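Local coordinates for proline dehydrogenase (Bradyrhizobium japonicum USDA 110, PDB 3HAZ), which probably oxidises proline to glutamate in two steps, pairing an FAD-dependent proline dehydrogenase with an NAD-dependent aldehyde dehydrogenase in one polypeptide, at residues L266-K271 with P301-W306; A253-E258 with L291-A296. All blocks are in the same frame, centred on the assembly; numbering follows the deposited sequence.

Contact 1: L266-K271 with P301-W306; sequences LAQRAK and PSLKGW
Lys271 and Trp306 lie 6.3 Å apart from CA to CA, and Gln268 and Leu303 come similarly near, where the helical segment 266-271 faces a loop that opens with a 3-10 turn at 301-303 and turns through Gly305, at positive phi, to Trp306. The indole lies against the helix with one face turned to Lys271. CA of Lys271 sits over the five-membered ring, 3.7 Å from its centroid and 9° off the ring normal, a CH-pi contact, and CB of Lys271 stands 3.6 Å from CD2 of Trp306. Lys271, whose chi1 of 168° swings CG away from the backbone N, runs its aliphatic chain across CB and CG of Trp306 toward the loop. There CD and CE pass the carbonyl oxygens of Ser302 and Lys304, and the chain stays extended until the final torsion turns NZ aside. The six-membered end of the indole reaches back along the helix: CH2 of Trp306 comes within 3.7 Å of the carbonyl O of Ala267, over the same face as Lys271, while CZ2 meets CB of Ala270. NE1 of Trp306 is hydrogen-bonded to the carbonyl O of Leu275, which limits how the ring can turn. Deeper in, both methyls of Leu303 pack on CB of Ala267, CD2 at 4.0 Å. Nearer the surface the extended chain of Gln268 carries NE2 to OG of Ser302, a 2.8 Å hydrogen bond with an N-H...O angle of 159°, the oxygen lying near the amide plane. The same OG also forms a hydrogen bond with OD1 of Asp300. Phe277 of strand 276-279 backs Ala270 and Trp306. This is the packing of an outer helix against a helix-to-strand loop in the TIM-type barrel of the proline dehydrogenase domain.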
ATOM      1  N   LEU A 266      -6.255  47.173  46.556  1.00 28.21           N
ATOM      2  CA  LEU A 266      -6.651  47.566  45.209  1.00 24.07           C
ATOM      3  C   LEU A 266      -8.177  47.530  45.009  1.00 23.95           C
ATOM      4  O   LEU A 266      -8.741  48.435  44.411  1.00 25.05           O
ATOM      5  CB  LEU A 266      -5.935  46.717  44.161  1.00 20.88           C
ATOM      6  CG  LEU A 266      -4.419  46.916  44.002  1.00 24.44           C
ATOM      7  CD1 LEU A 266      -3.851  45.955  42.947  1.00 24.53           C
ATOM      8  CD2 LEU A 266      -4.069  48.366  43.654  1.00 21.82           C
ATOM      9  N   ALA A 267      -8.835  46.495  45.523  1.00 22.83           N
ATOM     10  CA  ALA A 267     -10.294  46.387  45.435  1.00 25.19           C
ATOM     11  C   ALA A 267     -10.988  47.555  46.144  1.00 25.14           C
ATOM     12  O   ALA A 267     -11.980  48.089  45.653  1.00 26.26           O
ATOM     13  CB  ALA A 267     -10.765  45.060  46.028  1.00 27.93           C
ATOM     14  N   GLN A 268     -10.457  47.937  47.301  1.00 22.10           N
ATOM     15  CA  GLN A 268     -10.993  49.056  48.065  1.00 26.61           C
ATOM     16  C   GLN A 268     -10.874  50.360  47.275  1.00 30.56           C
ATOM     17  O   GLN A 268     -11.781  51.189  47.284  1.00 28.00           O
ATOM     18  CB  GLN A 268     -10.273  49.180  49.406  1.00 22.71           C
ATOM     19  CG  GLN A 268     -10.442  47.971  50.342  1.00 25.45           C
ATOM     20  CD  GLN A 268      -9.636  48.119  51.626  1.00 32.99           C
ATOM     21  OE1 GLN A 268      -8.692  48.914  51.688  1.00 31.46           O
ATOM     22  NE2 GLN A 268     -10.008  47.365  52.660  1.00 27.31           N
ATOM     23  N   ARG A 269      -9.754  50.531  46.587  1.00 29.54           N
ATOM     24  CA  ARG A 269      -9.532  51.727  45.790  1.00 30.48           C
ATOM     25  C   ARG A 269     -10.501  51.774  44.618  1.00 32.47           C
ATOM     26  O   ARG A 269     -10.971  52.847  44.239  1.00 23.59           O
ATOM     27  CB  ARG A 269      -8.093  51.769  45.289  1.00 31.66           C
ATOM     28  CG  ARG A 269      -7.081  52.156  46.363  1.00 34.54           C
ATOM     29  CD  ARG A 269      -5.690  51.683  45.979  1.00 34.06           C
ATOM     30  NE  ARG A 269      -4.688  52.077  46.959  1.00 31.04           N
ATOM     31  CZ  ARG A 269      -4.044  53.237  46.938  1.00 37.53           C
ATOM     32  NH1 ARG A 269      -4.305  54.128  45.988  1.00 38.48           N
ATOM     33  NH2 ARG A 269      -3.144  53.509  47.869  1.00 41.75           N
ATOM     34  N   ALA A 270     -10.782  50.606  44.041  1.00 22.27           N
ATOM     35  CA  ALA A 270     -11.738  50.491  42.949  1.00 26.33           C
ATOM     36  C   ALA A 270     -13.155  50.744  43.466  1.00 27.14           C
ATOM     37  O   ALA A 270     -13.947  51.437  42.831  1.00 23.53           O
ATOM     38  CB  ALA A 270     -11.641  49.106  42.311  1.00 22.17           C
ATOM     39  N   LYS A 271     -13.464  50.171  44.623  1.00 26.61           N
ATOM     40  CA  LYS A 271     -14.763  50.363  45.250  1.00 31.58           C
ATOM     41  C   LYS A 271     -15.054  51.848  45.467  1.00 32.02           C
ATOM     42  O   LYS A 271     -16.162  52.313  45.208  1.00 25.81           O
ATOM     43  CB  LYS A 271     -14.837  49.609  46.583  1.00 27.16           C
ATOM     44  CG  LYS A 271     -16.041  49.997  47.440  1.00 31.55           C
ATOM     45  CD  LYS A 271     -16.195  49.057  48.628  1.00 35.27           C
ATOM     46  CE  LYS A 271     -17.388  49.428  49.494  1.00 37.98           C
ATOM     47  NZ  LYS A 271     -17.091  50.560  50.411  1.00 28.79           N
ATOM     48  N   PRO A 301     -15.010  42.619  55.115  1.00 23.54           N
ATOM     49  CA  PRO A 301     -16.198  43.460  55.314  1.00 28.86           C
ATOM     50  C   PRO A 301     -16.112  44.791  54.574  1.00 31.01           C
ATOM     51  O   PRO A 301     -17.147  45.384  54.276  1.00 30.83           O
ATOM     52  CB  PRO A 301     -16.205  43.705  56.827  1.00 33.89           C
ATOM     53  CG  PRO A 301     -15.462  42.535  57.399  1.00 37.91           C
ATOM     54  CD  PRO A 301     -14.407  42.190  56.389  1.00 25.04           C
ATOM     55  N   SER A 302     -14.897  45.249  54.290  1.00 31.51           N
ATOM     56  CA  SER A 302     -14.694  46.529  53.613  1.00 36.16           C
ATOM     57  C   SER A 302     -15.237  46.530  52.180  1.00 35.69           C
ATOM     58  O   SER A 302     -15.380  47.590  51.570  1.00 31.79           O
ATOM     59  CB  SER A 302     -13.209  46.912  53.605  1.00 33.81           C
ATOM     60  OG  SER A 302     -12.476  46.104  52.693  1.00 30.09           O
ATOM     61  N   LEU A 303     -15.541  45.350  51.645  1.00 33.45           N
ATOM     62  CA  LEU A 303     -16.036  45.259  50.269  1.00 31.79           C
ATOM     63  C   LEU A 303     -17.566  45.175  50.186  1.00 27.23           C
ATOM     64  O   LEU A 303     -18.137  45.069  49.102  1.00 24.81           O
ATOM     65  CB  LEU A 303     -15.360  44.108  49.516  1.00 34.76           C
ATOM     66  CG  LEU A 303     -13.838  44.259  49.395  1.00 28.94           C
ATOM     67  CD1 LEU A 303     -13.219  43.157  48.533  1.00 26.69           C
ATOM     68  CD2 LEU A 303     -13.484  45.639  48.849  1.00 24.09           C
ATOM     69  N   LYS A 304     -18.226  45.253  51.337  1.00 30.40           N
ATOM     70  CA  LYS A 304     -19.685  45.312  51.371  1.00 30.49           C
ATOM     71  C   LYS A 304     -20.198  46.560  50.654  1.00 30.89           C
ATOM     72  O   LYS A 304     -19.517  47.590  50.608  1.00 27.64           O
ATOM     73  CB  LYS A 304     -20.185  45.329  52.818  1.00 33.28           C
ATOM     74  CG  LYS A 304     -20.013  44.021  53.572  1.00 32.62           C
ATOM     75  CD  LYS A 304     -20.333  44.219  55.059  1.00 36.37           C
ATOM     76  CE  LYS A 304     -20.380  42.893  55.807  1.00 34.71           C
ATOM     77  NZ  LYS A 304     -21.447  41.993  55.278  1.00 32.48           N
ATOM     78  N   GLY A 305     -21.406  46.466  50.107  1.00 33.58           N
ATOM     79  CA  GLY A 305     -22.066  47.613  49.506  1.00 34.99           C
ATOM     80  C   GLY A 305     -21.444  48.056  48.195  1.00 39.74           C
ATOM     81  O   GLY A 305     -21.487  49.234  47.851  1.00 38.19           O
ATOM     82  N   TRP A 306     -20.864  47.109  47.463  1.00 32.95           N
ATOM     83  CA  TRP A 306     -20.233  47.405  46.180  1.00 23.61           C
ATOM     84  C   TRP A 306     -20.403  46.212  45.255  1.00 29.75           C
ATOM     85  O   TRP A 306     -20.127  45.074  45.644  1.00 29.90           O
ATOM     86  CB  TRP A 306     -18.755  47.745  46.385  1.00 24.28           C
ATOM     87  CG  TRP A 306     -17.912  47.753  45.134  1.00 29.84           C
ATOM     88  CD1 TRP A 306     -18.120  48.492  44.004  1.00 26.39           C
ATOM     89  CD2 TRP A 306     -16.707  47.008  44.910  1.00 24.87           C
ATOM     90  NE1 TRP A 306     -17.124  48.245  43.088  1.00 27.09           N
ATOM     91  CE2 TRP A 306     -16.244  47.340  43.620  1.00 29.27           C
ATOM     92  CE3 TRP A 306     -15.979  46.090  45.671  1.00 21.63           C
ATOM     93  CZ2 TRP A 306     -15.087  46.783  43.075  1.00 24.88           C
ATOM     94  CZ3 TRP A 306     -14.825  45.543  45.131  1.00 21.55           C
ATOM     95  CH2 TRP A 306     -14.392  45.890  43.845  1.00 24.87           C
TER

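Contact 2: A253-E258 with L291-A296; sequences ARVMVE and LDVIAA
Met256 reaches across to helix 291-296 and lays its sulfur and methyl against it over Asp292, Val293 and Ala296, its side chain crossing that of Asp292 at about a right angle. Bends at chi2 (-57°) and chi3 carry the thioether round so that SD meets CB of Asp292 and CG2 of Val293, each at 3.9 Å, while CE touches the carbonyl O of Asp292 at 3.6 Å and CB of Ala296 at 4.0 Å. One turn's worth of the partner helix is thus spanned by a single side chain. On the buried side, CG1 of Val255 meets CG2 of Val293 at 3.8 Å, the two valines also crossing nearly perpendicularly; that Val293 methyl is shared by Val255 and Met256. Were Met256 an alanine, a gap would probably open beside Asp292 and Ala296 and the Val293 methyl would lose one neighbour. The carboxylate of Asp292 is occupied elsewhere, in salt bridges to Arg252 and Arg524. With the axes 10.1 Å apart and 27° from parallel, the pair shows the side-by-side packing of neighbouring outer helices in a beta/alpha barrel, here joined through strand 276-279.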
ATOM      1  N   ALA A 253       1.159  29.121  51.466  1.00 27.28           N
ATOM      2  CA  ALA A 253       1.152  29.711  52.805  1.00 33.42           C
ATOM      3  C   ALA A 253       1.532  31.190  52.783  1.00 33.39           C
ATOM      4  O   ALA A 253       0.815  32.022  53.334  1.00 31.29           O
ATOM      5  CB  ALA A 253       2.050  28.931  53.765  1.00 32.45           C
ATOM      6  N   ARG A 254       2.649  31.525  52.145  1.00 26.62           N
ATOM      7  CA  ARG A 254       3.073  32.922  52.106  1.00 28.75           C
ATOM      8  C   ARG A 254       2.175  33.772  51.198  1.00 25.74           C
ATOM      9  O   ARG A 254       1.964  34.951  51.467  1.00 32.54           O
ATOM     10  CB  ARG A 254       4.540  33.049  51.693  1.00 28.01           C
ATOM     11  CG  ARG A 254       4.809  32.694  50.240  1.00 30.27           C
ATOM     12  CD  ARG A 254       6.237  33.039  49.860  1.00 34.41           C
ATOM     13  NE  ARG A 254       6.427  34.479  49.728  1.00 33.43           N
ATOM     14  CZ  ARG A 254       7.408  35.040  49.030  1.00 34.29           C
ATOM     15  NH1 ARG A 254       7.504  36.363  48.955  1.00 33.65           N
ATOM     16  NH2 ARG A 254       8.294  34.276  48.400  1.00 29.42           N
ATOM     17  N   VAL A 255       1.647  33.165  50.132  1.00 29.56           N
ATOM     18  CA  VAL A 255       0.732  33.858  49.225  1.00 26.86           C
ATOM     19  C   VAL A 255      -0.527  34.364  49.946  1.00 32.35           C
ATOM     20  O   VAL A 255      -0.925  35.514  49.780  1.00 29.66           O
ATOM     21  CB  VAL A 255       0.334  32.972  48.013  1.00 26.40           C
ATOM     22  CG1 VAL A 255      -0.815  33.612  47.210  1.00 21.28           C
ATOM     23  CG2 VAL A 255       1.538  32.740  47.112  1.00 27.11           C
ATOM     24  N   MET A 256      -1.138  33.511  50.761  1.00 34.05           N
ATOM     25  CA  MET A 256      -2.369  33.876  51.451  1.00 30.11           C
ATOM     26  C   MET A 256      -2.138  35.015  52.434  1.00 30.03           C
ATOM     27  O   MET A 256      -3.037  35.809  52.713  1.00 31.51           O
ATOM     28  CB  MET A 256      -2.953  32.668  52.179  1.00 22.73           C
ATOM     29  CG  MET A 256      -3.365  31.541  51.249  1.00 25.33           C
ATOM     30  SD  MET A 256      -4.559  32.091  50.023  1.00 29.11           S
ATOM     31  CE  MET A 256      -5.878  32.649  51.105  1.00 31.55           C
ATOM     32  N   VAL A 257      -0.919  35.094  52.945  1.00 24.02           N
ATOM     33  CA  VAL A 257      -0.574  36.079  53.959  1.00 28.11           C
ATOM     34  C   VAL A 257      -0.115  37.408  53.334  1.00 36.19           C
ATOM     35  O   VAL A 257      -0.338  38.489  53.897  1.00 32.83           O
ATOM     36  CB  VAL A 257       0.502  35.483  54.903  1.00 42.16           C
ATOM     37  CG1 VAL A 257       1.391  36.549  55.466  1.00 34.87           C
ATOM     38  CG2 VAL A 257      -0.155  34.657  56.009  1.00 33.80           C
ATOM     39  N   GLU A 258       0.500  37.328  52.156  1.00 31.23           N
ATOM     40  CA  GLU A 258       1.079  38.510  51.514  1.00 31.52           C
ATOM     41  C   GLU A 258       0.207  39.106  50.409  1.00 31.81           C
ATOM     42  O   GLU A 258       0.075  40.326  50.305  1.00 26.92           O
ATOM     43  CB  GLU A 258       2.473  38.191  50.956  1.00 31.64           C
ATOM     44  CG  GLU A 258       3.485  37.820  52.034  1.00 30.78           C
ATOM     45  CD  GLU A 258       4.834  37.401  51.472  1.00 35.00           C
ATOM     46  OE1 GLU A 258       4.868  36.700  50.437  1.00 32.25           O
ATOM     47  OE2 GLU A 258       5.866  37.763  52.076  1.00 32.73           O
ATOM     48  N   LEU A 291      -8.583  31.087  43.396  1.00 22.47           N
ATOM     49  CA  LEU A 291      -9.880  31.075  44.061  1.00 20.22           C
ATOM     50  C   LEU A 291      -9.737  31.227  45.582  1.00 26.14           C
ATOM     51  O   LEU A 291     -10.568  31.866  46.228  1.00 31.25           O
ATOM     52  CB  LEU A 291     -10.663  29.804  43.695  1.00 24.01           C
ATOM     53  CG  LEU A 291     -11.115  29.724  42.224  1.00 23.55           C
ATOM     54  CD1 LEU A 291     -11.771  28.389  41.887  1.00 22.14           C
ATOM     55  CD2 LEU A 291     -12.059  30.869  41.885  1.00 20.96           C
ATOM     56  N   ASP A 292      -8.679  30.652  46.149  1.00 25.92           N
ATOM     57  CA  ASP A 292      -8.396  30.819  47.578  1.00 23.50           C
ATOM     58  C   ASP A 292      -8.145  32.289  47.890  1.00 26.90           C
ATOM     59  O   ASP A 292      -8.675  32.833  48.854  1.00 23.31           O
ATOM     60  CB  ASP A 292      -7.152  30.030  47.979  1.00 26.70           C
ATOM     61  CG  ASP A 292      -7.381  28.532  47.984  1.00 29.61           C
ATOM     62  OD1 ASP A 292      -8.553  28.099  48.056  1.00 28.20           O
ATOM     63  OD2 ASP A 292      -6.378  27.792  47.913  1.00 24.18           O
ATOM     64  N   VAL A 293      -7.309  32.922  47.074  1.00 21.12           N
ATOM     65  CA  VAL A 293      -6.965  34.320  47.268  1.00 26.11           C
ATOM     66  C   VAL A 293      -8.206  35.192  47.079  1.00 29.22           C
ATOM     67  O   VAL A 293      -8.493  36.069  47.897  1.00 29.92           O
ATOM     68  CB  VAL A 293      -5.849  34.751  46.299  1.00 21.09           C
ATOM     69  CG1 VAL A 293      -5.745  36.277  46.222  1.00 21.59           C
ATOM     70  CG2 VAL A 293      -4.527  34.119  46.716  1.00 20.72           C
ATOM     71  N   ILE A 294      -8.951  34.924  46.012  1.00 23.94           N
ATOM     72  CA  ILE A 294     -10.144  35.706  45.686  1.00 26.52           C
ATOM     73  C   ILE A 294     -11.211  35.610  46.778  1.00 30.50           C
ATOM     74  O   ILE A 294     -11.856  36.608  47.113  1.00 27.48           O
ATOM     75  CB  ILE A 294     -10.738  35.279  44.321  1.00 17.65           C
ATOM     76  CG1 ILE A 294      -9.845  35.775  43.185  1.00 18.03           C
ATOM     77  CG2 ILE A 294     -12.141  35.811  44.143  1.00 21.26           C
ATOM     78  CD1 ILE A 294     -10.256  35.268  41.812  1.00 21.87           C
ATOM     79  N   ALA A 295     -11.388  34.414  47.333  1.00 30.29           N
ATOM     80  CA  ALA A 295     -12.387  34.197  48.373  1.00 33.05           C
ATOM     81  C   ALA A 295     -12.028  34.942  49.658  1.00 34.40           C
ATOM     82  O   ALA A 295     -12.892  35.541  50.296  1.00 28.58           O
ATOM     83  CB  ALA A 295     -12.555  32.706  48.656  1.00 25.76           C
ATOM     84  N   ALA A 296     -10.757  34.891  50.043  1.00 32.94           N
ATOM     85  CA  ALA A 296     -10.321  35.558  51.269  1.00 32.40           C
ATOM     86  C   ALA A 296     -10.419  37.074  51.112  1.00 27.80           C
ATOM     87  O   ALA A 296     -10.767  37.787  52.047  1.00 25.21           O
ATOM     88  CB  ALA A 296      -8.905  35.139  51.640  1.00 26.45           C
TER

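In the fold
Contacts 1 and 2 lie with centres about 17 Å apart and nearest atoms about 7 Å apart, without touching. Helix 252-272 serves both: its early turns carry 253-258 and its last turns 266-271. Along the chain the segments alternate, 253-258, 266-271, 291-296 and then 301-306. Helix 252-272 leads through strand 276-279 to helix 287-298, and the loop beyond it leads to strand 309-314, the parallel neighbour of 276-279. Contact 2 therefore joins the two helices directly, and contact 1 joins the far end of the first to the loop following the second. Contact 2 lies in the outer helical layer of the proline dehydrogenase barrel, contact 1 where that layer meets a connecting loop, both away from the FAD site.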